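Local coordinates for threonine--tRNA ligase catalytic subunit (Aeropyrum pernix, PDB 3A32), which probably catalyses the ATP-dependent attachment of threonine to its cognate tRNA, working as a zinc-binding homodimer that lacks the domain needed to edit mischarged seryl-tRNA, at residues F82-H87 and R289-Y294; V71-I76 and P113-L118. All coordinates share one frame; numbering follows the deposited sequence.

Contact 1. Residues F82-H87 and R289-Y294; sequences FKVSGH and RRFRLY
R290 supplies the polar half of this contact and F291 the apolar half, R290 meeting the carbonyls of K83 and V84 and F291 the side chains of V84 and S85. The one hydrogen bond between the segments runs from R290 NH2 to K83 O at 3.0 Å. It is bent, with an N-H...O angle of 139°, and the oxygen lies 20° out of the guanidinium plane. R290 NE comes within 2.9 Å of V84 O, but the poor angle there argues for electrostatic proximity and not a second bond. The arginine chain is bent at chi2 and chi3, and its CB, CG and CD also lie close to V84 O.

The apolar contacts use a face and the edge of the F291 ring. V84 CG1, placed anti to the backbone N (chi1 174°), sits over the face in a CH-pi contact, 4.0 Å from the ring centroid and somewhat toward the rim. S85 CB instead meets the edge, 3.6 Å from F291 CE2.

Directly after R290 and F291 comes R292, of positive phi, the C-prime residue of a Schellman motif ending helix 287-290; R292 N bonds R289 O at 3.2 Å. Beyond the segments, F36 of the second subunit packs on V84. The contact joins two sequence-distant parts of the class II catalytic region beside helix 112-126. One bent bond and one close carbonyl set the positive guanidinium against two backbone oxygens, probably a favourable electrostatic match, while the ring contacts involve buried residues.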
ATOM      1  N   PHE A  82      -0.236 -14.337 -20.629  1.00 13.83           N
ATOM      2  CA  PHE A  82      -1.584 -14.884 -20.532  1.00 15.31           C
ATOM      3  C   PHE A  82      -1.853 -15.932 -21.618  1.00 16.06           C
ATOM      4  O   PHE A  82      -2.742 -16.759 -21.444  1.00 16.46           O
ATOM      5  CB  PHE A  82      -2.644 -13.763 -20.494  1.00 14.96           C
ATOM      6  CG  PHE A  82      -2.363 -12.720 -19.427  1.00 16.77           C
ATOM      7  CD1 PHE A  82      -2.461 -13.047 -18.060  1.00 15.41           C
ATOM      8  CD2 PHE A  82      -1.957 -11.437 -19.777  1.00 13.10           C
ATOM      9  CE1 PHE A  82      -2.142 -12.072 -17.061  1.00 14.26           C
ATOM     10  CE2 PHE A  82      -1.685 -10.473 -18.779  1.00 16.43           C
ATOM     11  CZ  PHE A  82      -1.759 -10.810 -17.423  1.00 12.62           C
ATOM     12  N   LYS A  83      -1.071 -15.926 -22.695  1.00 16.36           N
ATOM     13  CA  LYS A  83      -1.048 -17.041 -23.653  1.00 18.08           C
ATOM     14  C   LYS A  83      -0.540 -18.332 -22.996  1.00 19.66           C
ATOM     15  O   LYS A  83      -1.142 -19.388 -23.196  1.00 19.18           O
ATOM     16  CB  LYS A  83      -0.169 -16.722 -24.873  1.00 17.22           C
ATOM     17  CG  LYS A  83      -0.810 -15.691 -25.833  1.00 18.59           C
ATOM     18  CD  LYS A  83       0.103 -15.342 -27.005  1.00 19.22           C
ATOM     19  CE  LYS A  83      -0.520 -14.316 -27.959  1.00 17.67           C
ATOM     20  NZ  LYS A  83       0.451 -14.014 -29.093  1.00 19.65           N
ATOM     21  N   VAL A  84       0.549 -18.250 -22.210  1.00 21.04           N
ATOM     22  CA  VAL A  84       1.098 -19.431 -21.509  1.00 22.12           C
ATOM     23  C   VAL A  84       0.128 -19.974 -20.477  1.00 22.97           C
ATOM     24  O   VAL A  84      -0.011 -21.177 -20.323  1.00 21.69           O
ATOM     25  CB  VAL A  84       2.496 -19.161 -20.850  1.00 22.75           C
ATOM     26  CG1 VAL A  84       2.926 -20.379 -20.024  1.00 21.98           C
ATOM     27  CG2 VAL A  84       3.577 -18.815 -21.953  1.00 21.95           C
ATOM     28  N   SER A  85      -0.576 -19.081 -19.792  1.00 25.18           N
ATOM     29  CA  SER A  85      -1.448 -19.512 -18.695  1.00 27.25           C
ATOM     30  C   SER A  85      -2.697 -20.387 -18.977  1.00 29.41           C
ATOM     31  O   SER A  85      -3.255 -20.945 -18.049  1.00 30.61           O
ATOM     32  CB  SER A  85      -1.656 -18.416 -17.637  1.00 26.99           C
ATOM     33  OG  SER A  85      -2.091 -17.207 -18.181  1.00 25.17           O
ATOM     34  N   GLY A  86      -3.221 -20.491 -20.185  1.00 31.90           N
ATOM     35  CA  GLY A  86      -3.515 -19.400 -21.054  1.00 35.27           C
ATOM     36  C   GLY A  86      -5.026 -19.389 -21.369  1.00 37.11           C
ATOM     37  O   GLY A  86      -5.739 -18.498 -20.900  1.00 36.85           O
ATOM     38  N   HIS A  87      -5.460 -20.426 -22.115  1.00 39.43           N
ATOM     39  CA  HIS A  87      -6.633 -20.470 -23.078  1.00 42.43           C
ATOM     40  C   HIS A  87      -6.656 -19.400 -24.208  1.00 43.16           C
ATOM     41  O   HIS A  87      -6.585 -19.745 -25.426  1.00 43.77           O
ATOM     42  CB  HIS A  87      -8.002 -20.640 -22.374  1.00 43.73           C
ATOM     43  CG  HIS A  87      -8.232 -22.047 -21.897  1.00 46.03           C
ATOM     44  ND1 HIS A  87      -8.844 -23.007 -22.679  1.00 47.70           N
ATOM     45  CD2 HIS A  87      -7.837 -22.682 -20.765  1.00 47.65           C
ATOM     46  CE1 HIS A  87      -8.863 -24.159 -22.028  1.00 48.37           C
ATOM     47  NE2 HIS A  87      -8.246 -23.991 -20.871  1.00 48.78           N
ATOM     48  N   ARG A 289       0.567 -27.581 -15.345  1.00 14.11           N
ATOM     49  CA  ARG A 289       0.852 -28.073 -16.700  1.00 15.75           C
ATOM     50  C   ARG A 289       1.397 -26.928 -17.590  1.00 16.69           C
ATOM     51  O   ARG A 289       2.461 -27.062 -18.211  1.00 17.57           O
ATOM     52  CB  ARG A 289      -0.407 -28.739 -17.328  1.00 15.12           C
ATOM     53  CG  ARG A 289      -0.667 -30.188 -16.801  1.00 15.56           C
ATOM     54  CD  ARG A 289      -1.971 -30.797 -17.383  1.00 15.96           C
ATOM     55  NE  ARG A 289      -2.153 -32.203 -17.012  1.00 14.56           N
ATOM     56  CZ  ARG A 289      -2.663 -32.620 -15.864  1.00 14.57           C
ATOM     57  NH1 ARG A 289      -3.056 -31.743 -14.934  1.00 12.25           N
ATOM     58  NH2 ARG A 289      -2.740 -33.917 -15.627  1.00 11.84           N
ATOM     59  N   ARG A 290       0.675 -25.810 -17.657  1.00 16.90           N
ATOM     60  CA  ARG A 290       1.057 -24.715 -18.551  1.00 17.80           C
ATOM     61  C   ARG A 290       2.422 -24.070 -18.224  1.00 16.95           C
ATOM     62  O   ARG A 290       3.175 -23.707 -19.136  1.00 16.70           O
ATOM     63  CB  ARG A 290      -0.050 -23.662 -18.599  1.00 18.92           C
ATOM     64  CG  ARG A 290      -1.373 -24.174 -19.171  1.00 22.62           C
ATOM     65  CD  ARG A 290      -1.259 -24.580 -20.627  1.00 28.03           C
ATOM     66  NE  ARG A 290      -1.310 -23.445 -21.574  1.00 36.83           N
ATOM     67  CZ  ARG A 290      -0.726 -23.427 -22.793  1.00 39.70           C
ATOM     68  NH1 ARG A 290      -0.014 -24.476 -23.243  1.00 40.34           N
ATOM     69  NH2 ARG A 290      -0.825 -22.352 -23.570  1.00 36.22           N
ATOM     70  N   PHE A 291       2.742 -23.962 -16.938  1.00 15.83           N
ATOM     71  CA  PHE A 291       4.028 -23.412 -16.485  1.00 14.94           C
ATOM     72  C   PHE A 291       5.026 -24.490 -16.052  1.00 15.53           C
ATOM     73  O   PHE A 291       6.038 -24.169 -15.446  1.00 16.13           O
ATOM     74  CB  PHE A 291       3.803 -22.471 -15.303  1.00 14.27           C
ATOM     75  CG  PHE A 291       3.249 -21.129 -15.702  1.00 12.69           C
ATOM     76  CD1 PHE A 291       4.102 -20.113 -16.139  1.00  9.59           C
ATOM     77  CD2 PHE A 291       1.874 -20.902 -15.684  1.00 10.79           C
ATOM     78  CE1 PHE A 291       3.590 -18.879 -16.499  1.00  8.70           C
ATOM     79  CE2 PHE A 291       1.355 -19.679 -16.056  1.00 10.62           C
ATOM     80  CZ  PHE A 291       2.204 -18.671 -16.468  1.00  7.43           C
ATOM     81  N   ARG A 292       4.706 -25.761 -16.322  1.00 15.12           N
ATOM     82  CA  ARG A 292       5.606 -26.869 -16.120  1.00 15.76           C
ATOM     83  C   ARG A 292       6.050 -26.984 -14.669  1.00 15.16           C
ATOM     84  O   ARG A 292       7.211 -27.317 -14.382  1.00 15.65           O
ATOM     85  CB  ARG A 292       6.768 -26.781 -17.124  1.00 16.43           C
ATOM     86  CG  ARG A 292       6.250 -26.961 -18.571  1.00 22.42           C
ATOM     87  CD  ARG A 292       7.132 -26.219 -19.559  1.00 34.21           C
ATOM     88  NE  ARG A 292       6.627 -26.168 -20.947  1.00 39.21           N
ATOM     89  CZ  ARG A 292       7.369 -25.786 -21.990  1.00 42.45           C
ATOM     90  NH1 ARG A 292       8.639 -25.449 -21.814  1.00 43.88           N
ATOM     91  NH2 ARG A 292       6.857 -25.747 -23.213  1.00 44.85           N
ATOM     92  N   LEU A 293       5.100 -26.771 -13.753  1.00 14.03           N
ATOM     93  CA  LEU A 293       5.379 -26.802 -12.316  1.00 13.34           C
ATOM     94  C   LEU A 293       5.554 -28.194 -11.753  1.00 13.46           C
ATOM     95  O   LEU A 293       6.321 -28.386 -10.801  1.00 13.14           O
ATOM     96  CB  LEU A 293       4.306 -26.040 -11.529  1.00 13.47           C
ATOM     97  CG  LEU A 293       4.090 -24.565 -11.973  1.00 10.97           C
ATOM     98  CD1 LEU A 293       3.128 -23.871 -11.035  1.00  4.40           C
ATOM     99  CD2 LEU A 293       5.487 -23.813 -12.089  1.00  9.09           C
ATOM    100  N   TYR A 294       4.810 -29.142 -12.324  1.00 13.07           N
ATOM    101  CA  TYR A 294       4.899 -30.553 -11.965  1.00 13.28           C
ATOM    102  C   TYR A 294       6.331 -31.087 -12.283  1.00 13.10           C
ATOM    103  O   TYR A 294       6.917 -31.766 -11.474  1.00 10.75           O
ATOM    104  CB  TYR A 294       3.845 -31.372 -12.713  1.00 12.28           C
ATOM    105  CG  TYR A 294       2.405 -31.250 -12.247  1.00 11.83           C
ATOM    106  CD1 TYR A 294       2.093 -31.067 -10.908  1.00 14.00           C
ATOM    107  CD2 TYR A 294       1.351 -31.337 -13.161  1.00 10.87           C
ATOM    108  CE1 TYR A 294       0.797 -30.966 -10.484  1.00 13.82           C
ATOM    109  CE2 TYR A 294       0.037 -31.255 -12.746  1.00  9.28           C
ATOM    110  CZ  TYR A 294      -0.234 -31.066 -11.403  1.00 13.51           C
ATOM    111  OH  TYR A 294      -1.532 -31.008 -10.931  1.00 13.41           O
TER

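Contact 2. Residues V71-I76 and P113-L118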
ATOM      1  N   VAL A  71       4.116  -9.595  -1.963  1.00  4.08           N
ATOM      2  CA  VAL A  71       4.641  -9.142  -3.205  1.00  4.40           C
ATOM      3  C   VAL A  71       3.728  -8.102  -3.838  1.00  5.65           C
ATOM      4  O   VAL A  71       2.574  -7.880  -3.420  1.00  6.64           O
ATOM      5  CB  VAL A  71       4.953 -10.314  -4.197  1.00  3.78           C
ATOM      6  CG1 VAL A  71       5.910 -11.331  -3.541  1.00  2.55           C
ATOM      7  CG2 VAL A  71       3.676 -10.967  -4.710  1.00  2.00           C
ATOM      8  N   GLU A  72       4.287  -7.416  -4.802  1.00  6.52           N
ATOM      9  CA  GLU A  72       3.518  -6.506  -5.653  1.00  9.44           C
ATOM     10  C   GLU A  72       3.999  -6.810  -7.080  1.00  8.22           C
ATOM     11  O   GLU A  72       5.229  -6.859  -7.337  1.00  7.95           O
ATOM     12  CB  GLU A  72       3.728  -5.045  -5.237  1.00  8.18           C
ATOM     13  CG  GLU A  72       3.211  -4.032  -6.281  1.00 15.73           C
ATOM     14  CD  GLU A  72       3.094  -2.561  -5.774  1.00 15.77           C
ATOM     15  OE1 GLU A  72       3.468  -2.300  -4.609  1.00 15.62           O
ATOM     16  OE2 GLU A  72       2.571  -1.675  -6.556  1.00 26.30           O
ATOM     17  N   THR A  73       3.050  -7.099  -7.976  1.00  7.34           N
ATOM     18  CA  THR A  73       3.423  -7.492  -9.350  1.00  5.56           C
ATOM     19  C   THR A  73       2.910  -6.433 -10.330  1.00  6.40           C
ATOM     20  O   THR A  73       1.993  -5.678  -9.987  1.00  5.86           O
ATOM     21  CB  THR A  73       2.980  -8.978  -9.709  1.00  5.53           C
ATOM     22  OG1 THR A  73       1.547  -9.121  -9.638  1.00  2.00           O
ATOM     23  CG2 THR A  73       3.672 -10.037  -8.781  1.00  2.00           C
ATOM     24  N   PRO A  74       3.494  -6.361 -11.546  1.00  6.34           N
ATOM     25  CA  PRO A  74       3.087  -5.291 -12.446  1.00  7.21           C
ATOM     26  C   PRO A  74       1.634  -5.248 -12.823  1.00  8.76           C
ATOM     27  O   PRO A  74       0.918  -6.266 -12.799  1.00 10.16           O
ATOM     28  CB  PRO A  74       3.927  -5.535 -13.687  1.00  6.54           C
ATOM     29  CG  PRO A  74       5.137  -6.256 -13.155  1.00  6.78           C
ATOM     30  CD  PRO A  74       4.560  -7.176 -12.130  1.00  4.74           C
ATOM     31  N   ILE A  75       1.197  -4.048 -13.173  1.00  8.84           N
ATOM     32  CA  ILE A  75      -0.148  -3.842 -13.623  1.00  9.06           C
ATOM     33  C   ILE A  75      -0.400  -4.226 -15.084  1.00 10.32           C
ATOM     34  O   ILE A  75      -1.556  -4.580 -15.433  1.00 11.79           O
ATOM     35  CB  ILE A  75      -0.603  -2.419 -13.230  1.00  9.28           C
ATOM     36  CG1 ILE A  75      -0.699  -2.453 -11.697  1.00  7.98           C
ATOM     37  CG2 ILE A  75      -1.921  -2.005 -13.984  1.00  5.24           C
ATOM     38  CD1 ILE A  75      -1.426  -1.361 -11.039  1.00 11.27           C
ATOM     39  N   ILE A  76       0.648  -4.180 -15.921  1.00  9.34           N
ATOM     40  CA  ILE A  76       0.524  -4.562 -17.319  1.00  7.99           C
ATOM     41  C   ILE A  76       1.429  -5.749 -17.614  1.00  8.49           C
ATOM     42  O   ILE A  76       2.286  -6.096 -16.804  1.00  8.50           O
ATOM     43  CB  ILE A  76       0.754  -3.402 -18.273  1.00  8.26           C
ATOM     44  CG1 ILE A  76       2.214  -2.859 -18.184  1.00  7.03           C
ATOM     45  CG2 ILE A  76      -0.325  -2.324 -18.035  1.00  7.15           C
ATOM     46  CD1 ILE A  76       2.668  -1.881 -19.413  1.00  7.15           C
ATOM     47  N   PRO A 113      -0.260 -15.688 -12.965  1.00  6.42           N
ATOM     48  CA  PRO A 113       0.933 -15.900 -13.794  1.00  6.59           C
ATOM     49  C   PRO A 113       2.152 -15.133 -13.284  1.00  6.61           C
ATOM     50  O   PRO A 113       3.269 -15.673 -13.325  1.00  7.31           O
ATOM     51  CB  PRO A 113       0.497 -15.388 -15.181  1.00  6.53           C
ATOM     52  CG  PRO A 113      -1.039 -15.513 -15.189  1.00  6.89           C
ATOM     53  CD  PRO A 113      -1.421 -15.224 -13.756  1.00  6.72           C
ATOM     54  N   TYR A 114       1.947 -13.909 -12.784  1.00  6.38           N
ATOM     55  CA  TYR A 114       3.064 -13.153 -12.182  1.00  7.36           C
ATOM     56  C   TYR A 114       3.591 -13.863 -10.934  1.00  7.21           C
ATOM     57  O   TYR A 114       4.787 -14.046 -10.804  1.00  8.65           O
ATOM     58  CB  TYR A 114       2.715 -11.675 -11.937  1.00  6.41           C
ATOM     59  CG  TYR A 114       3.007 -10.726 -13.138  1.00  7.58           C
ATOM     60  CD1 TYR A 114       2.049  -9.822 -13.599  1.00  6.23           C
ATOM     61  CD2 TYR A 114       4.249 -10.699 -13.753  1.00  4.84           C
ATOM     62  CE1 TYR A 114       2.300  -8.950 -14.654  1.00  4.95           C
ATOM     63  CE2 TYR A 114       4.521  -9.801 -14.799  1.00  4.28           C
ATOM     64  CZ  TYR A 114       3.552  -8.948 -15.244  1.00  6.06           C
ATOM     65  OH  TYR A 114       3.825  -8.086 -16.295  1.00  7.78           O
ATOM     66  N   HIS A 115       2.697 -14.320 -10.053  1.00  7.25           N
ATOM     67  CA  HIS A 115       3.095 -15.034  -8.802  1.00  6.67           C
ATOM     68  C   HIS A 115       3.838 -16.314  -9.110  1.00  7.36           C
ATOM     69  O   HIS A 115       4.746 -16.653  -8.382  1.00  5.83           O
ATOM     70  CB  HIS A 115       1.874 -15.334  -7.916  1.00  4.97           C
ATOM     71  CG  HIS A 115       1.275 -14.098  -7.307  1.00  4.57           C
ATOM     72  ND1 HIS A 115       0.297 -14.133  -6.335  1.00  2.00           N
ATOM     73  CD2 HIS A 115       1.552 -12.786  -7.515  1.00  2.00           C
ATOM     74  CE1 HIS A 115       0.008 -12.901  -5.967  1.00  2.00           C
ATOM     75  NE2 HIS A 115       0.752 -12.068  -6.665  1.00  2.00           N
ATOM     76  N   ILE A 116       3.444 -17.007 -10.199  1.00  8.02           N
ATOM     77  CA  ILE A 116       4.172 -18.197 -10.686  1.00  9.61           C
ATOM     78  C   ILE A 116       5.543 -17.880 -11.268  1.00  9.38           C
ATOM     79  O   ILE A 116       6.470 -18.618 -11.027  1.00 10.14           O
ATOM     80  CB  ILE A 116       3.371 -19.028 -11.698  1.00 10.11           C
ATOM     81  CG1 ILE A 116       2.122 -19.572 -11.030  1.00 12.94           C
ATOM     82  CG2 ILE A 116       4.242 -20.206 -12.276  1.00  9.06           C
ATOM     83  CD1 ILE A 116       1.082 -19.871 -12.065  1.00 17.41           C
ATOM     84  N   LEU A 117       5.674 -16.793 -12.022  1.00  9.15           N
ATOM     85  CA  LEU A 117       6.988 -16.366 -12.465  1.00  8.45           C
ATOM     86  C   LEU A 117       7.933 -16.099 -11.270  1.00  8.49           C
ATOM     87  O   LEU A 117       9.142 -16.408 -11.328  1.00  9.25           O
ATOM     88  CB  LEU A 117       6.897 -15.137 -13.400  1.00  8.73           C
ATOM     89  CG  LEU A 117       6.340 -15.271 -14.846  1.00  8.44           C
ATOM     90  CD1 LEU A 117       6.380 -13.914 -15.555  1.00  4.32           C
ATOM     91  CD2 LEU A 117       7.095 -16.327 -15.733  1.00  3.78           C
ATOM     92  N   LEU A 118       7.401 -15.511 -10.199  1.00  7.83           N
ATOM     93  CA  LEU A 118       8.196 -15.226  -8.996  1.00  6.81           C
ATOM     94  C   LEU A 118       8.631 -16.507  -8.310  1.00  5.90           C
ATOM     95  O   LEU A 118       9.724 -16.594  -7.830  1.00  5.58           O
ATOM     96  CB  LEU A 118       7.413 -14.355  -7.969  1.00  6.51           C
ATOM     97  CG  LEU A 118       7.119 -12.885  -8.376  1.00  7.04           C
ATOM     98  CD1 LEU A 118       6.447 -12.066  -7.278  1.00  3.93           C
ATOM     99  CD2 LEU A 118       8.392 -12.200  -8.838  1.00  2.91           C
TER
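The extended, irregular segment V71-I76 runs past one side of helix 112-126, approaching closest where the CA atoms of T73 and Y114 are 6.3 Å apart. Y114 makes the most extensive contact. P74 CD stands above the centre of its ring, 3.6 Å from the centroid and only 6° off the normal, a well-centred CH-pi contact. At the far end of the ring, Y114 OH donates to I76 O over 2.6 Å; it approaches in the carbonyl plane, on a lone pair, with a C=O...O angle of 140°. Face and hydroxyl together should fix the rotation of the ring.

T73 lies against the root of the same side chain, its CB 3.5 Å from Y114 CB, the two side chains sliding past each other in opposite directions. A chi1 of 62° sets T73 OG1 between the backbone N and the carbonyl carbon and turns CG2 anti to the latter, where this methyl meets the edge of the H115 ring, 3.7 Å from H115 CD2. V71 CG1 and L118 CD1 meet tip to tip at 3.8 Å.

The polar ends look elsewhere: T73 OG1 and H115 NE2 both bond E138 on strand 134-143, while H115 ND1 bonds the zinc ligand H166, making H115 a second-shell residue of the metal site. Both segments also border the second subunit, whose V41 touches P74 and L43 touches Y114; V71-I76 connects strand 69-70 to strand 76-78.

Overall arrangement
Helix 112-126 ties the two contacts together, their centres 14 Å apart. Contact 2 uses the helix directly, whereas contact 1 leans on it: S85 and F291 pack against P113, and F291 and L293 against I116. Every touching residue of contact 2 is buried, and its ring packing is joined by a tyrosine-to-carbonyl bond. Contact 1 is only partly buried, combining a buried V84-F291 core with an exposed arginine that bonds the K83 carbonyl. Both also touch the second subunit. The nearest atoms of the H115 and S85 side chains are about 6 and about 9 Å from the zinc ion, so contact 2 reaches the metal's second shell while contact 1 remains more peripheral.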